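Local coordinates for protein putative sortase (Streptococcus pneumoniae, PDB 2W1K) that probably acts as a class C sortase, a transpeptidase that takes part in building the pilus fibre on the pneumococcal surface, at residues Tyr54-Leu67 and Pro77-Leu91. Sequence-based numbering, arbitrary orientation.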
# COMPACT_ATOMS: atom_id res chain seq x y z
N TYR A 54 -3.32 -13.31 7.12
CA TYR A 54 -3.41 -13.17 5.68
C TYR A 54 -3.18 -14.49 4.97
O TYR A 54 -3.76 -14.69 3.92
CB TYR A 54 -2.38 -12.15 5.19
CG TYR A 54 -2.78 -10.71 5.37
CD1 TYR A 54 -2.68 -10.12 6.62
CD2 TYR A 54 -3.19 -9.91 4.26
CE1 TYR A 54 -2.96 -8.77 6.80
CE2 TYR A 54 -3.47 -8.58 4.43
CZ TYR A 54 -3.38 -7.99 5.70
OH TYR A 54 -3.65 -6.64 5.89
N GLN A 55 -2.32 -15.36 5.50
CA GLN A 55 -1.95 -16.62 4.80
C GLN A 55 -1.46 -16.31 3.38
O GLN A 55 -1.85 -16.97 2.38
CB GLN A 55 -3.12 -17.63 4.75
CG GLN A 55 -3.72 -17.84 6.07
CD GLN A 55 -4.76 -18.97 6.15
OE1 GLN A 55 -5.59 -19.14 5.25
NE2 GLN A 55 -4.74 -19.72 7.28
N VAL A 56 -0.68 -15.27 3.24
CA VAL A 56 -0.12 -14.96 1.91
C VAL A 56 1.38 -15.46 1.97
O VAL A 56 1.88 -16.16 1.08
CB VAL A 56 -0.26 -13.41 1.57
CG1 VAL A 56 0.69 -12.97 0.45
CG2 VAL A 56 -1.79 -12.99 1.39
N SER A 57 2.03 -15.21 3.09
CA SER A 57 3.43 -15.67 3.24
C SER A 57 3.55 -16.60 4.47
O SER A 57 2.76 -16.46 5.41
CB SER A 57 4.36 -14.43 3.50
OG SER A 57 5.70 -14.95 3.59
N ASP A 58 4.60 -17.42 4.55
CA ASP A 58 4.80 -18.20 5.78
C ASP A 58 5.27 -17.33 6.94
O ASP A 58 5.26 -17.77 8.05
CB ASP A 58 5.90 -19.25 5.58
CG ASP A 58 5.36 -20.60 5.10
OD1 ASP A 58 4.86 -20.69 3.92
OD2 ASP A 58 5.46 -21.61 5.89
N ASP A 59 5.80 -16.16 6.64
CA ASP A 59 6.29 -15.23 7.60
C ASP A 59 5.30 -14.03 7.65
O ASP A 59 5.19 -13.22 6.72
CB ASP A 59 7.69 -14.77 7.10
CG ASP A 59 8.31 -13.72 8.00
OD1 ASP A 59 7.66 -13.28 9.01
OD2 ASP A 59 9.46 -13.30 7.68
N PRO A 60 4.56 -13.93 8.72
CA PRO A 60 3.61 -12.84 8.93
C PRO A 60 4.24 -11.42 8.79
O PRO A 60 3.52 -10.46 8.42
CB PRO A 60 3.10 -13.09 10.34
CG PRO A 60 3.37 -14.64 10.54
CD PRO A 60 4.69 -14.80 9.92
N ASP A 61 5.55 -11.28 9.04
CA ASP A 61 6.25 -10.00 8.88
C ASP A 61 7.11 -9.84 7.58
O ASP A 61 7.92 -8.93 7.55
CB ASP A 61 7.13 -9.72 10.06
CG ASP A 61 6.34 -9.67 11.36
OD1 ASP A 61 5.13 -9.25 11.38
OD2 ASP A 61 6.92 -10.10 12.38
N ALA A 62 6.91 -10.65 6.51
CA ALA A 62 7.70 -10.45 5.34
C ALA A 62 7.23 -9.16 4.63
O ALA A 62 6.06 -8.78 4.69
CB ALA A 62 7.58 -11.67 4.39
N VAL A 63 8.15 -8.50 3.97
CA VAL A 63 7.79 -7.42 3.12
C VAL A 63 6.94 -7.95 1.91
O VAL A 63 7.37 -8.86 1.14
CB VAL A 63 9.03 -6.74 2.61
CG1 VAL A 63 8.65 -5.69 1.61
CG2 VAL A 63 9.82 -6.16 3.85
N TYR A 64 5.72 -7.42 1.78
CA TYR A 64 4.90 -7.89 0.72
C TYR A 64 5.16 -7.15 -0.65
O TYR A 64 4.99 -7.75 -1.75
CB TYR A 64 3.45 -7.67 1.16
CG TYR A 64 2.42 -8.04 0.05
CD1 TYR A 64 2.25 -9.36 -0.35
CD2 TYR A 64 1.62 -7.04 -0.56
CE1 TYR A 64 1.33 -9.69 -1.36
CE2 TYR A 64 0.72 -7.38 -1.59
CZ TYR A 64 0.56 -8.70 -1.93
OH TYR A 64 -0.37 -9.04 -2.86
N GLY A 65 5.48 -5.84 -0.59
CA GLY A 65 5.71 -5.00 -1.78
C GLY A 65 6.54 -3.79 -1.41
O GLY A 65 6.84 -3.58 -0.22
N TYR A 66 6.97 -3.02 -2.42
CA TYR A 66 7.57 -1.71 -2.17
C TYR A 66 6.77 -0.62 -2.81
O TYR A 66 6.31 -0.77 -3.96
CB TYR A 66 9.03 -1.60 -2.66
CG TYR A 66 9.95 -1.91 -1.55
CD1 TYR A 66 10.18 -3.23 -1.23
CD2 TYR A 66 10.64 -0.93 -0.85
CE1 TYR A 66 11.01 -3.60 -0.25
CE2 TYR A 66 11.51 -1.30 0.23
CZ TYR A 66 11.64 -2.64 0.46
OH TYR A 66 12.42 -3.20 1.42
N LEU A 67 6.70 0.51 -2.11
CA LEU A 67 5.88 1.58 -2.58
C LEU A 67 6.73 2.87 -2.68
O LEU A 67 7.53 3.23 -1.78
CB LEU A 67 4.68 1.78 -1.60
CG LEU A 67 3.66 2.87 -2.00
CD1 LEU A 67 2.30 2.54 -1.36
CD2 LEU A 67 4.07 4.30 -1.49
N PRO A 77 9.07 -0.15 2.29
CA PRO A 77 8.39 -1.45 2.29
C PRO A 77 6.95 -1.39 2.68
O PRO A 77 6.49 -0.57 3.50
CB PRO A 77 9.17 -2.23 3.36
CG PRO A 77 9.71 -1.12 4.24
CD PRO A 77 10.09 -0.05 3.36
N VAL A 78 6.17 -2.29 2.09
CA VAL A 78 4.80 -2.43 2.58
C VAL A 78 4.64 -3.79 3.29
O VAL A 78 4.94 -4.92 2.68
CB VAL A 78 3.77 -2.31 1.39
CG1 VAL A 78 2.31 -2.47 1.88
CG2 VAL A 78 4.00 -0.97 0.59
N TYR A 79 4.11 -3.72 4.52
CA TYR A 79 3.80 -4.95 5.29
C TYR A 79 2.32 -5.29 5.26
O TYR A 79 1.48 -4.52 4.86
CB TYR A 79 4.30 -4.86 6.74
CG TYR A 79 5.82 -4.73 6.86
CD1 TYR A 79 6.65 -5.82 6.86
CD2 TYR A 79 6.39 -3.48 6.89
CE1 TYR A 79 8.02 -5.69 6.89
CE2 TYR A 79 7.72 -3.34 6.93
CZ TYR A 79 8.53 -4.42 6.94
OH TYR A 79 9.87 -4.19 7.05
N LEU A 80 2.00 -6.49 5.68
CA LEU A 80 0.58 -6.91 5.74
C LEU A 80 -0.02 -6.80 7.15
O LEU A 80 0.36 -7.59 8.09
CB LEU A 80 0.48 -8.38 5.28
CG LEU A 80 0.98 -8.63 3.83
CD1 LEU A 80 0.77 -10.14 3.53
CD2 LEU A 80 0.19 -7.72 2.83
N GLY A 81 -1.07 -6.00 7.27
CA GLY A 81 -1.68 -5.77 8.58
C GLY A 81 -1.12 -4.57 9.36
O GLY A 81 0.06 -4.46 9.58
N ALA A 82 -1.98 -3.64 9.75
CA ALA A 82 -1.52 -2.34 10.06
C ALA A 82 -1.59 -2.32 11.59
O ALA A 82 -2.57 -1.88 12.10
CB ALA A 82 -2.53 -1.25 9.45
N ASP A 83 -0.62 -2.86 12.29
CA ASP A 83 -0.57 -2.75 13.76
C ASP A 83 0.60 -1.79 14.09
O ASP A 83 1.32 -1.30 13.21
CB ASP A 83 -0.34 -4.12 14.41
CG ASP A 83 0.85 -4.83 13.79
OD1 ASP A 83 1.73 -4.13 13.22
OD2 ASP A 83 0.90 -6.08 13.74
N TYR A 84 0.81 -1.56 15.38
CA TYR A 84 1.86 -0.71 15.88
C TYR A 84 3.20 -1.16 15.38
O TYR A 84 4.02 -0.34 15.04
CB TYR A 84 1.87 -0.82 17.43
CG TYR A 84 2.93 0.01 18.14
CD1 TYR A 84 2.61 1.29 18.71
CD2 TYR A 84 4.27 -0.46 18.28
CE1 TYR A 84 3.58 2.09 19.44
CE2 TYR A 84 5.26 0.36 18.96
CZ TYR A 84 4.88 1.61 19.53
OH TYR A 84 5.80 2.37 20.19
N HIS A 85 3.45 -2.48 15.44
CA HIS A 85 4.72 -3.07 15.09
C HIS A 85 5.03 -2.76 13.64
O HIS A 85 6.06 -2.12 13.35
CB HIS A 85 4.64 -4.58 15.38
CG HIS A 85 5.77 -5.40 14.84
ND1 HIS A 85 5.57 -6.58 14.13
CD2 HIS A 85 7.12 -5.21 14.88
CE1 HIS A 85 6.75 -7.07 13.77
NE2 HIS A 85 7.71 -6.29 14.24
N HIS A 86 4.15 -3.17 12.72
CA HIS A 86 4.37 -2.89 11.29
C HIS A 86 4.42 -1.39 10.93
O HIS A 86 5.20 -0.93 10.08
CB HIS A 86 3.28 -3.52 10.40
CG HIS A 86 3.34 -5.01 10.35
ND1 HIS A 86 2.26 -5.80 9.99
CD2 HIS A 86 4.33 -5.87 10.72
CE1 HIS A 86 2.59 -7.07 10.15
NE2 HIS A 86 3.85 -7.13 10.55
N LEU A 87 3.53 -0.63 11.52
CA LEU A 87 3.54 0.80 11.23
C LEU A 87 4.75 1.51 11.80
O LEU A 87 5.05 2.64 11.37
CB LEU A 87 2.28 1.48 11.75
CG LEU A 87 1.00 1.18 10.92
CD1 LEU A 87 -0.22 1.81 11.63
CD2 LEU A 87 1.16 1.65 9.46
N GLY A 88 5.45 0.86 12.75
CA GLY A 88 6.70 1.40 13.26
C GLY A 88 7.82 1.09 12.29
O GLY A 88 8.90 1.70 12.34
N MET A 89 7.60 0.11 11.39
CA MET A 89 8.68 -0.28 10.46
C MET A 89 8.54 0.11 8.99
O MET A 89 9.50 -0.09 8.20
CB MET A 89 9.06 -1.79 10.61
CG MET A 89 7.93 -2.72 10.55
SD MET A 89 8.34 -4.30 11.45
CE MET A 89 9.93 -4.61 10.73
N GLY A 90 7.41 0.69 8.60
CA GLY A 90 7.16 0.95 7.19
C GLY A 90 5.68 1.23 7.01
O GLY A 90 5.01 1.79 7.94
N LEU A 91 5.15 0.91 5.80
CA LEU A 91 3.72 1.18 5.49
C LEU A 91 3.02 -0.14 5.68
O LEU A 91 3.69 -1.17 5.71
CB LEU A 91 3.56 1.66 4.05
CG LEU A 91 4.47 2.84 3.73
CD1 LEU A 91 4.37 3.20 2.28
CD2 LEU A 91 4.12 4.09 4.74
O HOH W 1 4.04 -8.38 6.54
O HOH W 2 0.81 -10.39 8.73
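Leu80 sits between two tyrosines of 54-67. Its CB lies over the centre of one face of the Tyr54 ring, a CH-pi contact 3.7 Å from Leu80 CB to the ring centroid. With chi1 -60° its CG stands beside the backbone N, and chi2 -179° then sends CD1 to Val56 CB. Leu80 CD2 packs 3.6 Å from Tyr64 CG. The hydroxyl of Tyr54 hydrogen-bonds to His93, and that of Tyr64 to Ser28 on helix 18-34. Strands 65-69 and 74-80 form a beta hairpin of the sortase beta-barrel; 65-69 also pairs with 133-137 and 74-80 with 91-93. Where the hairpin pairing begins there is a classic beta bulge: Tyr64 and Gly65 both face Val78. Val78 O takes Tyr64 N at 2.8 Å and, weakly, Gly65 N. Val78 N returns a bond to Gly65 O. Beyond the bulge, Pro77 CA lies over one face of the Tyr66 ring, 3.8 Å from its centroid. His86, in helix 84-89, ties that helix to Asp61 in the loop before strand 65-69. His86 NE2 donates to Asp61 OD1 at 2.6 Å, on the anti side and 32° out of the carboxylate plane. His86 ND1 donates to Gly81 O at 2.6 Å, so both ring nitrogens are held and the ring's rotation is fixed. Asp61 OD2 meets the edge of the His85 ring, 3.3 Å from His85 CE1. Two waters bridge Pro60 O to Leu80, one through its N, the other its O.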